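Local structure of alpha,alpha-trehalose-phosphate synthase (UDP-forming) (5V0T) at residues L12-N17 with V135-D140; N91-P96 with D103-D108; V241-I246 with Q448-N453. The protein is a glycosyltransferase of family 20 with the GT-B architecture, two Rossmann-like domains with ligand sites in the cleft between them. One frame throughout, in Å; residues are numbered along the deposited sequence.

Interaction 1 of 3, residues L12-N17 with V135-D140; sequences LIIVSN and VIWVHD. With G6P (6-O-phosphono-alpha-D-glucopyranose), chain J.
Neighbouring parallel strands near the middle of the N-terminal Rossmann-like sheet meet here, with Leu12 to Val15 in register with Val135 to Val138. Four backbone bonds alternate between them: Ile13 N to Val135 O, Trp137 N to Ile13 O (2.8 Å), Val15 N to Trp137 O, and His139 N to Val15 O. The last is short at 2.7 Å and bent at hydrogen, 147°.

Side chains divide between two faces. On one, Val15 CG2 packs against Ile136 CG2 at 4.1 Å, and Val15 CB meets Val138 CG2. On the other, Ile14 folds its ethyl branch toward the partner strand: with chi1 -67° and chi2 -72°, CD1 lies 3.5 Å from His139 NE2 and 3.9 Å from Trp137 CE3. Leu12 CD1 comes up at the edge of the indole, near its plane, 3.9 Å from Trp137 CB. The imidazole reaches back over the indole, NE2 above the middle of one ring face, while Phe461 stacks on Trp137. His139 ND1 is hydrogen-bonded to His164, which ties the imidazole to the loop after the neighbouring strand 159-162.

Beyond the last bond the strands part. A water fills in, accepting from Asn17 N and donating to His139 O at 2.7 Å. Past the strand end, Asp140 OD2 accepts from both O3 and O2 of G6P, each at 2.6 Å, and its OD1 takes the backbone N of His164, so both carboxylate oxygens are held. Ligand-binding loops at the carboxyl ends of parallel strands, as here, are the hallmark of Rossmann-like folds.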
loop_
_atom_site.group_PDB
_atom_site.type_symbol
_atom_site.label_atom_id
_atom_site.label_comp_id
_atom_site.label_asym_id
_atom_site.label_seq_id
_atom_site.Cartn_x
_atom_site.Cartn_y
_atom_site.Cartn_z
ATOM N N LEU A 12 -14.175 7.916 16.575
ATOM C CA LEU A 12 -13.114 7.982 15.581
ATOM C C LEU A 12 -13.716 8.230 14.203
ATOM O O LEU A 12 -14.556 7.456 13.736
ATOM C CB LEU A 12 -12.297 6.691 15.589
ATOM C CG LEU A 12 -11.297 6.533 14.429
ATOM C CD1 LEU A 12 -10.294 7.692 14.436
ATOM C CD2 LEU A 12 -10.605 5.181 14.505
ATOM N N ILE A 13 -13.308 9.323 13.569
ATOM C CA ILE A 13 -13.688 9.643 12.200
ATOM C C ILE A 13 -12.492 9.335 11.315
ATOM O O ILE A 13 -11.468 10.018 11.390
ATOM C CB ILE A 13 -14.092 11.113 12.045
ATOM C CG1 ILE A 13 -15.061 11.558 13.152
ATOM C CG2 ILE A 13 -14.611 11.344 10.637
ATOM C CD1 ILE A 13 -16.459 10.983 13.066
ATOM N N ILE A 14 -12.615 8.325 10.464
ATOM C CA ILE A 14 -11.619 8.045 9.436
ATOM C C ILE A 14 -11.973 8.829 8.177
ATOM O O ILE A 14 -13.132 8.833 7.741
ATOM C CB ILE A 14 -11.556 6.540 9.129
ATOM C CG1 ILE A 14 -11.019 5.764 10.336
ATOM C CG2 ILE A 14 -10.708 6.300 7.882
ATOM C CD1 ILE A 14 -9.542 5.958 10.586
ATOM N N VAL A 15 -10.974 9.486 7.586
ATOM C CA VAL A 15 -11.116 10.212 6.326
ATOM C C VAL A 15 -10.076 9.678 5.344
ATOM O O VAL A 15 -8.877 9.701 5.637
ATOM C CB VAL A 15 -10.931 11.726 6.517
ATOM C CG1 VAL A 15 -11.112 12.461 5.179
ATOM C CG2 VAL A 15 -11.879 12.272 7.591
ATOM N N SER A 16 -10.527 9.225 4.174
ATOM C CA SER A 16 -9.616 8.792 3.116
ATOM C C SER A 16 -10.303 9.027 1.787
ATOM O O SER A 16 -11.511 9.245 1.726
ATOM C CB SER A 16 -9.238 7.309 3.251
ATOM O OG SER A 16 -10.418 6.508 3.144
ATOM N N ASN A 17 -9.532 8.977 0.708
ATOM C CA ASN A 17 -10.170 9.045 -0.599
ATOM C C ASN A 17 -10.907 7.744 -0.891
ATOM O O ASN A 17 -12.132 7.729 -1.057
ATOM C CB ASN A 17 -9.139 9.322 -1.695
ATOM C CG ASN A 17 -9.803 9.577 -3.034
ATOM O OD1 ASN A 17 -10.569 10.529 -3.182
ATOM N ND2 ASN A 17 -9.545 8.707 -4.005
ATOM N N VAL A 135 -12.600 12.497 17.108
ATOM C CA VAL A 135 -11.175 12.494 16.786
ATOM C C VAL A 135 -11.045 12.146 15.307
ATOM O O VAL A 135 -11.563 11.115 14.858
ATOM C CB VAL A 135 -10.388 11.500 17.655
ATOM C CG1 VAL A 135 -8.929 11.494 17.238
ATOM C CG2 VAL A 135 -10.505 11.860 19.119
ATOM N N ILE A 136 -10.376 13.010 14.549
ATOM C CA ILE A 136 -10.334 12.922 13.091
ATOM C C ILE A 136 -8.981 12.379 12.656
ATOM O O ILE A 136 -7.931 12.940 13.005
ATOM C CB ILE A 136 -10.607 14.291 12.440
ATOM C CG1 ILE A 136 -11.965 14.837 12.881
ATOM C CG2 ILE A 136 -10.525 14.179 10.919
ATOM C CD1 ILE A 136 -12.204 16.279 12.472
ATOM N N TRP A 137 -9.003 11.302 11.868
ATOM C CA TRP A 137 -7.783 10.660 11.387
ATOM C C TRP A 137 -7.842 10.587 9.865
ATOM O O TRP A 137 -8.607 9.794 9.302
ATOM C CB TRP A 137 -7.616 9.269 12.007
ATOM C CG TRP A 137 -6.269 8.626 11.711
ATOM C CD1 TRP A 137 -5.230 9.171 11.001
ATOM C CD2 TRP A 137 -5.824 7.331 12.137
ATOM N NE1 TRP A 137 -4.180 8.285 10.939
ATOM C CE2 TRP A 137 -4.518 7.148 11.625
ATOM C CE3 TRP A 137 -6.408 6.301 12.884
ATOM C CZ2 TRP A 137 -3.781 5.995 11.861
ATOM C CZ3 TRP A 137 -5.680 5.143 13.106
ATOM C CH2 TRP A 137 -4.379 4.999 12.595
ATOM N N VAL A 138 -7.044 11.420 9.208
ATOM C CA VAL A 138 -6.992 11.527 7.750
ATOM C C VAL A 138 -5.913 10.599 7.215
ATOM O O VAL A 138 -4.808 10.539 7.775
ATOM C CB VAL A 138 -6.720 12.986 7.341
ATOM C CG1 VAL A 138 -6.710 13.126 5.857
ATOM C CG2 VAL A 138 -7.762 13.893 7.980
ATOM N N HIS A 139 -6.209 9.899 6.109
ATOM C CA HIS A 139 -5.298 8.917 5.521
ATOM C C HIS A 139 -4.917 9.273 4.086
ATOM O O HIS A 139 -5.787 9.366 3.213
ATOM C CB HIS A 139 -5.913 7.515 5.563
ATOM C CG HIS A 139 -5.997 6.959 6.952
ATOM N ND1 HIS A 139 -5.123 6.005 7.427
ATOM C CD2 HIS A 139 -6.807 7.276 7.992
ATOM C CE1 HIS A 139 -5.405 5.737 8.690
ATOM N NE2 HIS A 139 -6.424 6.495 9.057
ATOM N N ASP A 140 -3.610 9.471 3.866
ATOM C CA ASP A 140 -2.881 9.319 2.599
ATOM C C ASP A 140 -2.813 10.573 1.735
ATOM O O ASP A 140 -3.408 11.609 2.048
ATOM C CB ASP A 140 -3.426 8.153 1.758
ATOM C CG ASP A 140 -2.299 7.267 1.227
ATOM O OD1 ASP A 140 -1.139 7.560 1.583
ATOM O OD2 ASP A 140 -2.550 6.290 0.483
HETATM C C1 G6P J . -2.477 2.473 -2.359
HETATM C C2 G6P J . -2.745 3.859 -1.796
HETATM C C3 G6P J . -4.210 3.991 -1.372
HETATM C C4 G6P J . -5.108 3.636 -2.561
HETATM C C5 G6P J . -4.746 2.243 -3.078
HETATM C C6 G6P J . -5.663 1.846 -4.236
HETATM O O1 G6P J . -2.730 1.543 -1.313
HETATM O O2 G6P J . -1.858 4.105 -0.689
HETATM O O3 G6P J . -4.434 5.356 -0.984
HETATM O O4 G6P J . -6.489 3.633 -2.146
HETATM O O5 G6P J . -3.361 2.207 -3.460
HETATM O O6 G6P J . -5.604 2.842 -5.272
HETATM P P G6P J . -6.958 3.573 -5.748
HETATM O O1P G6P J . -7.739 2.547 -6.529
HETATM O O2P G6P J . -6.474 4.750 -6.549
HETATM O O3P G6P J . -7.660 3.965 -4.467
HETATM O O HOH W 1 -6.632 8.813 0.656
#

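Interaction 2 of 3, residues N91-P96 with D103-D108; sequences NATLWP and DLLQYD. With FMT (formic acid), chain U.
Leu104 meets Pro96 through its CB, which lies 4.0 Å from Pro96 CB, and Tyr280 lies against both residues. Leu104 O accepts a 2.7 Å bond from a water that also points, weakly, at Ala92 O. At Leu105 the backbone passes along the proline ring, CA lying 3.9 Å from Pro96 CG, while the side chain lies against the helix, its CG 3.9 Å from Thr93 O.

Gln106 makes the main backbone link. Its N gives a nearly straight bond (172°) to Ala92 O at 2.9 Å, arriving 26° out of the carbonyl plane. This carbonyl is available because helix 79-98 is kinked: the residue four further on is Pro96, whose ring nitrogen has no hydrogen to donate, and the turn before it is widened to pi type. The loop after the helix supplies a donor in its place. The same kinked helix carries Trp95 of the G6P pocket. The carbonyl of Gln106 faces Thr93 OG1, which sits anti to its own carbonyl carbon (chi1 -61°). The hydroxyl is placed as donor, but the 2.4 Å from Thr93 OG1 to Gln106 O is shorter than a normal bond and the exact length is doubtful.

Tyr107 presents a ring edge to the same hydroxyl and touches Phe112 of helix 109-126. Its backbone N donates to O1 of a formic acid molecule, at 3.0 Å. At Asp108 a water accepts from the backbone N and donates to Thr93 OG1, 2.8 Å away; the Asp108 carboxylate turns the other way, N-capping helix 109-126 through OD1 to Asp111 N.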
loop_
_atom_site.group_PDB
_atom_site.type_symbol
_atom_site.label_atom_id
_atom_site.label_comp_id
_atom_site.label_asym_id
_atom_site.label_seq_id
_atom_site.Cartn_x
_atom_site.Cartn_y
_atom_site.Cartn_z
ATOM N N ASN A 91 -2.480 11.453 -8.507
ATOM C CA ASN A 91 -1.868 10.280 -9.124
ATOM C C ASN A 91 -0.938 10.580 -10.286
ATOM O O ASN A 91 -0.201 9.681 -10.706
ATOM C CB ASN A 91 -2.968 9.306 -9.536
ATOM C CG ASN A 91 -3.580 8.643 -8.321
ATOM O OD1 ASN A 91 -2.913 8.522 -7.310
ATOM N ND2 ASN A 91 -4.839 8.244 -8.401
ATOM N N ALA A 92 -0.931 11.806 -10.823
ATOM C CA ALA A 92 0.046 12.144 -11.849
ATOM C C ALA A 92 1.212 12.951 -11.302
ATOM O O ALA A 92 2.259 13.029 -11.955
ATOM C CB ALA A 92 -0.610 12.916 -13.006
ATOM N N THR A 93 1.072 13.527 -10.109
ATOM C CA THR A 93 2.169 14.243 -9.478
ATOM C C THR A 93 2.659 13.526 -8.228
ATOM O O THR A 93 3.825 13.114 -8.176
ATOM C CB THR A 93 1.757 15.681 -9.131
ATOM O OG1 THR A 93 1.397 16.371 -10.332
ATOM C CG2 THR A 93 2.908 16.411 -8.435
ATOM N N LEU A 94 1.795 13.370 -7.218
ATOM C CA LEU A 94 2.245 12.898 -5.909
ATOM C C LEU A 94 2.662 11.437 -5.960
ATOM O O LEU A 94 3.732 11.074 -5.451
ATOM C CB LEU A 94 1.148 13.092 -4.855
ATOM C CG LEU A 94 0.845 14.551 -4.485
ATOM C CD1 LEU A 94 -0.249 14.672 -3.396
ATOM C CD2 LEU A 94 2.125 15.280 -4.083
ATOM N N TRP A 95 1.809 10.572 -6.524
ATOM C CA TRP A 95 2.138 9.145 -6.539
ATOM C C TRP A 95 3.473 8.873 -7.215
ATOM O O TRP A 95 4.324 8.212 -6.593
ATOM C CB TRP A 95 1.014 8.333 -7.194
ATOM C CG TRP A 95 1.340 6.850 -7.228
ATOM C CD1 TRP A 95 1.985 6.180 -8.220
ATOM C CD2 TRP A 95 1.045 5.883 -6.211
ATOM N NE1 TRP A 95 2.118 4.845 -7.887
ATOM C CE2 TRP A 95 1.535 4.637 -6.665
ATOM C CE3 TRP A 95 0.385 5.942 -4.972
ATOM C CZ2 TRP A 95 1.403 3.455 -5.915
ATOM C CZ3 TRP A 95 0.245 4.762 -4.228
ATOM C CH2 TRP A 95 0.762 3.541 -4.701
ATOM N N PRO A 96 3.744 9.350 -8.442
ATOM C CA PRO A 96 5.069 9.073 -9.025
ATOM C C PRO A 96 6.205 9.712 -8.245
ATOM O O PRO A 96 7.252 9.077 -8.069
ATOM C CB PRO A 96 4.958 9.623 -10.454
ATOM C CG PRO A 96 3.790 10.552 -10.430
ATOM C CD PRO A 96 2.852 10.025 -9.402
ATOM N N ASP A 103 10.652 10.917 -13.279
ATOM C CA ASP A 103 10.528 10.819 -14.730
ATOM C C ASP A 103 9.076 10.699 -15.177
ATOM O O ASP A 103 8.748 11.076 -16.306
ATOM C CB ASP A 103 11.315 9.618 -15.243
ATOM C CG ASP A 103 10.812 8.301 -14.660
ATOM O OD1 ASP A 103 10.889 8.114 -13.423
ATOM O OD2 ASP A 103 10.350 7.449 -15.447
ATOM N N LEU A 104 8.210 10.125 -14.345
ATOM C CA LEU A 104 6.796 9.986 -14.675
ATOM C C LEU A 104 5.954 11.119 -14.115
ATOM O O LEU A 104 4.795 11.274 -14.513
ATOM C CB LEU A 104 6.257 8.648 -14.154
ATOM C CG LEU A 104 6.902 7.365 -14.702
ATOM C CD1 LEU A 104 6.326 6.122 -14.001
ATOM C CD2 LEU A 104 6.759 7.250 -16.226
ATOM N N LEU A 105 6.512 11.911 -13.212
ATOM C CA LEU A 105 5.802 13.061 -12.670
ATOM C C LEU A 105 5.333 13.991 -13.788
ATOM O O LEU A 105 6.097 14.357 -14.689
ATOM C CB LEU A 105 6.715 13.804 -11.694
ATOM C CG LEU A 105 6.150 14.880 -10.766
ATOM C CD1 LEU A 105 7.144 15.152 -9.669
ATOM C CD2 LEU A 105 5.870 16.168 -11.524
ATOM N N GLN A 106 4.057 14.336 -13.753
ATOM C CA GLN A 106 3.539 15.454 -14.517
ATOM C C GLN A 106 2.981 16.465 -13.529
ATOM O O GLN A 106 2.533 16.104 -12.436
ATOM C CB GLN A 106 2.467 15.012 -15.499
ATOM C CG GLN A 106 3.012 14.168 -16.637
ATOM C CD GLN A 106 1.911 13.508 -17.438
ATOM O OE1 GLN A 106 0.738 13.561 -17.063
ATOM N NE2 GLN A 106 2.280 12.881 -18.549
ATOM N N TYR A 107 3.045 17.739 -13.895
ATOM C CA TYR A 107 2.555 18.784 -13.013
ATOM C C TYR A 107 1.724 19.750 -13.833
ATOM O O TYR A 107 2.147 20.158 -14.916
ATOM C CB TYR A 107 3.702 19.537 -12.329
ATOM C CG TYR A 107 3.216 20.711 -11.512
ATOM C CD1 TYR A 107 2.461 20.507 -10.367
ATOM C CD2 TYR A 107 3.501 22.024 -11.891
ATOM C CE1 TYR A 107 2.013 21.562 -9.605
ATOM C CE2 TYR A 107 3.048 23.101 -11.132
ATOM C CZ TYR A 107 2.309 22.853 -9.989
ATOM O OH TYR A 107 1.849 23.880 -9.218
ATOM N N ASP A 108 0.547 20.104 -13.322
ATOM C CA ASP A 108 -0.277 21.132 -13.948
ATOM C C ASP A 108 -0.825 22.021 -12.839
ATOM O O ASP A 108 -1.492 21.535 -11.922
ATOM C CB ASP A 108 -1.403 20.505 -14.786
ATOM C CG ASP A 108 -2.319 21.546 -15.424
ATOM O OD1 ASP A 108 -2.814 22.432 -14.719
ATOM O OD2 ASP A 108 -2.557 21.480 -16.643
HETATM C C FMT U . 5.335 18.477 -16.080
HETATM O O1 FMT U . 4.246 18.159 -16.579
HETATM O O2 FMT U . 6.425 18.451 -16.671
HETATM O O HOH W 2 2.189 10.541 -14.223
HETATM O O HOH W 3 -0.482 18.224 -11.374
#

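Interaction 3 of 3, residues V241-I246 with Q448-N453; sequences VYPDEI and QLRENN
Pro243, in the first turn of helix 243-252, wedges against the last turn of helix 435-451 at Leu449 and Arg450. The contact lies where the chain passes between the GT-B domains: segment 241-246 follows the last strands of the N-terminal sheet, and 448-453 leads into helix 454-466, which packs back on that sheet.

The close-packed part is built round the proline ring. Pro243 CG rests 3.6 Å from Leu449 O and 3.9 Å from Leu449 CB, and Arg450 CG approaches the same Pro243 CG at 3.8 Å. Beside it, Val241 O lies only 3.2 Å from Asn453 CB. A water bridges the backbones, accepting from Val241 N at 3.0 Å and lying within bonding distance of Leu449 O and Asn452 O.

Toward solvent the contact becomes a single charged pair. Arg450, extended from CG to NE, grips Asp244 side-on: NE reaches OD2 at 2.8 Å and NH2 reaches OD1 at 3.1 Å, both oxygens using their syn lone pairs. Carboxylate and guanidinium are nearly coplanar, 24° apart, which suits the two-point grip, although the two side chains cross at about a right angle. A further NE bond to OD1 is weak.

Asn453 is fixed from both ends of its amide. OD1 caps helix 454-466 at Val456 N, and with CG between the backbone N and the carbonyl carbon (chi1 60°), ND2 folds back to donate to Arg450 O at 2.8 Å.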
loop_
_atom_site.group_PDB
_atom_site.type_symbol
_atom_site.label_atom_id
_atom_site.label_comp_id
_atom_site.label_asym_id
_atom_site.label_seq_id
_atom_site.Cartn_x
_atom_site.Cartn_y
_atom_site.Cartn_z
ATOM N N VAL A 241 -1.207 -6.353 9.983
ATOM C CA VAL A 241 -2.315 -7.193 9.575
ATOM C C VAL A 241 -2.818 -7.939 10.811
ATOM O O VAL A 241 -2.331 -7.733 11.923
ATOM C CB VAL A 241 -1.907 -8.178 8.455
ATOM C CG1 VAL A 241 -1.313 -7.435 7.268
ATOM C CG2 VAL A 241 -0.883 -9.194 8.989
ATOM N N TYR A 242 -3.817 -8.796 10.614
ATOM C CA TYR A 242 -4.203 -9.765 11.633
ATOM C C TYR A 242 -3.655 -11.118 11.198
ATOM O O TYR A 242 -4.334 -11.852 10.468
ATOM C CB TYR A 242 -5.720 -9.853 11.808
ATOM C CG TYR A 242 -6.370 -8.664 12.459
ATOM C CD1 TYR A 242 -6.035 -8.284 13.756
ATOM C CD2 TYR A 242 -7.339 -7.929 11.786
ATOM C CE1 TYR A 242 -6.646 -7.198 14.362
ATOM C CE2 TYR A 242 -7.954 -6.837 12.379
ATOM C CZ TYR A 242 -7.605 -6.480 13.669
ATOM O OH TYR A 242 -8.207 -5.396 14.251
ATOM N N PRO A 243 -2.435 -11.474 11.599
ATOM C CA PRO A 243 -1.791 -12.646 10.979
ATOM C C PRO A 243 -2.494 -13.964 11.270
ATOM O O PRO A 243 -2.587 -14.816 10.378
ATOM C CB PRO A 243 -0.370 -12.608 11.561
ATOM C CG PRO A 243 -0.499 -11.823 12.838
ATOM C CD PRO A 243 -1.554 -10.790 12.560
ATOM N N ASP A 244 -2.995 -14.170 12.487
ATOM C CA ASP A 244 -3.653 -15.445 12.786
ATOM C C ASP A 244 -5.021 -15.530 12.118
ATOM O O ASP A 244 -5.479 -16.628 11.775
ATOM C CB ASP A 244 -3.732 -15.643 14.298
ATOM C CG ASP A 244 -2.351 -15.873 14.915
ATOM O OD1 ASP A 244 -1.534 -16.618 14.317
ATOM O OD2 ASP A 244 -2.062 -15.289 15.972
ATOM N N GLU A 245 -5.648 -14.376 11.868
ATOM C CA GLU A 245 -6.885 -14.332 11.096
ATOM C C GLU A 245 -6.635 -14.709 9.638
ATOM O O GLU A 245 -7.433 -15.433 9.032
ATOM C CB GLU A 245 -7.497 -12.935 11.217
ATOM C CG GLU A 245 -8.845 -12.715 10.542
ATOM C CD GLU A 245 -9.560 -11.458 11.064
ATOM O OE1 GLU A 245 -9.270 -11.026 12.201
ATOM O OE2 GLU A 245 -10.412 -10.897 10.340
ATOM N N ILE A 246 -5.525 -14.244 9.065
ATOM C CA ILE A 246 -5.198 -14.602 7.688
ATOM C C ILE A 246 -4.868 -16.084 7.588
ATOM O O ILE A 246 -5.202 -16.744 6.598
ATOM C CB ILE A 246 -4.036 -13.734 7.171
ATOM C CG1 ILE A 246 -4.469 -12.269 7.023
ATOM C CG2 ILE A 246 -3.484 -14.279 5.856
ATOM C CD1 ILE A 246 -3.279 -11.331 7.004
ATOM N N GLN A 448 6.828 -11.318 14.872
ATOM C CA GLN A 448 6.829 -9.891 14.555
ATOM C C GLN A 448 5.434 -9.420 14.164
ATOM O O GLN A 448 4.933 -8.417 14.685
ATOM C CB GLN A 448 7.829 -9.611 13.429
ATOM C CG GLN A 448 8.210 -8.140 13.241
ATOM C CD GLN A 448 7.065 -7.259 12.739
ATOM O OE1 GLN A 448 6.297 -7.660 11.855
ATOM N NE2 GLN A 448 6.946 -6.052 13.305
ATOM N N LEU A 449 4.798 -10.130 13.230
ATOM C CA LEU A 449 3.475 -9.746 12.752
ATOM C C LEU A 449 2.434 -9.786 13.863
ATOM O O LEU A 449 1.510 -8.968 13.867
ATOM C CB LEU A 449 3.050 -10.669 11.610
ATOM C CG LEU A 449 3.931 -10.630 10.370
ATOM C CD1 LEU A 449 3.576 -11.763 9.431
ATOM C CD2 LEU A 449 3.788 -9.283 9.679
ATOM N N ARG A 450 2.555 -10.735 14.800
ATOM C CA ARG A 450 1.593 -10.832 15.898
ATOM C C ARG A 450 1.759 -9.696 16.894
ATOM O O ARG A 450 0.767 -9.127 17.364
ATOM C CB ARG A 450 1.742 -12.165 16.628
ATOM C CG ARG A 450 1.033 -13.301 15.965
ATOM C CD ARG A 450 1.014 -14.526 16.843
ATOM N NE ARG A 450 0.727 -15.691 16.025
ATOM C CZ ARG A 450 1.645 -16.571 15.664
ATOM N NH1 ARG A 450 2.893 -16.423 16.087
ATOM N NH2 ARG A 450 1.313 -17.605 14.905
ATOM N N GLU A 451 3.001 -9.371 17.253
ATOM C CA GLU A 451 3.223 -8.322 18.238
ATOM C C GLU A 451 2.943 -6.945 17.664
ATOM O O GLU A 451 2.689 -6.006 18.425
ATOM C CB GLU A 451 4.656 -8.386 18.773
ATOM C CG GLU A 451 4.993 -9.698 19.484
ATOM C CD GLU A 451 6.372 -9.692 20.146
ATOM O OE1 GLU A 451 6.649 -10.622 20.935
ATOM O OE2 GLU A 451 7.175 -8.766 19.873
ATOM N N ASN A 452 2.968 -6.807 16.346
ATOM C CA ASN A 452 2.797 -5.511 15.707
ATOM C C ASN A 452 1.649 -5.571 14.711
ATOM O O ASN A 452 1.802 -5.224 13.535
ATOM C CB ASN A 452 4.114 -5.090 15.056
ATOM C CG ASN A 452 5.260 -5.051 16.070
ATOM O OD1 ASN A 452 5.406 -4.083 16.821
ATOM N ND2 ASN A 452 6.050 -6.122 16.121
ATOM N N ASN A 453 0.493 -6.017 15.188
ATOM C CA ASN A 453 -0.667 -6.238 14.348
ATOM C C ASN A 453 -1.415 -4.926 14.144
ATOM O O ASN A 453 -1.086 -3.894 14.734
ATOM C CB ASN A 453 -1.567 -7.306 14.973
ATOM C CG ASN A 453 -2.069 -6.923 16.354
ATOM O OD1 ASN A 453 -2.897 -6.030 16.495
ATOM N ND2 ASN A 453 -1.595 -7.620 17.376
HETATM O O HOH W 4 1.116 -7.463 11.541
#

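How the interactions relate
Interaction 1 is fully buried sheet core, whereas interactions 2 and 3 are only partly buried. Their chemistry follows: regular backbone pairing with apolar faces in the first, a loop supplying a donor to a kinked helix in the second, a proline wedge beside a surface salt bridge in the third. Interaction 2 is nested in the chain between the strands of interaction 1, and both hold a residue of the G6P pocket, Trp95 and Asp140. Interaction 3 lies on the opposite side of the chain's centre from interaction 2, about 34 Å between centres, but its second segment leads into helix 454-466, which packs on Leu12 and Val135 of interaction 1.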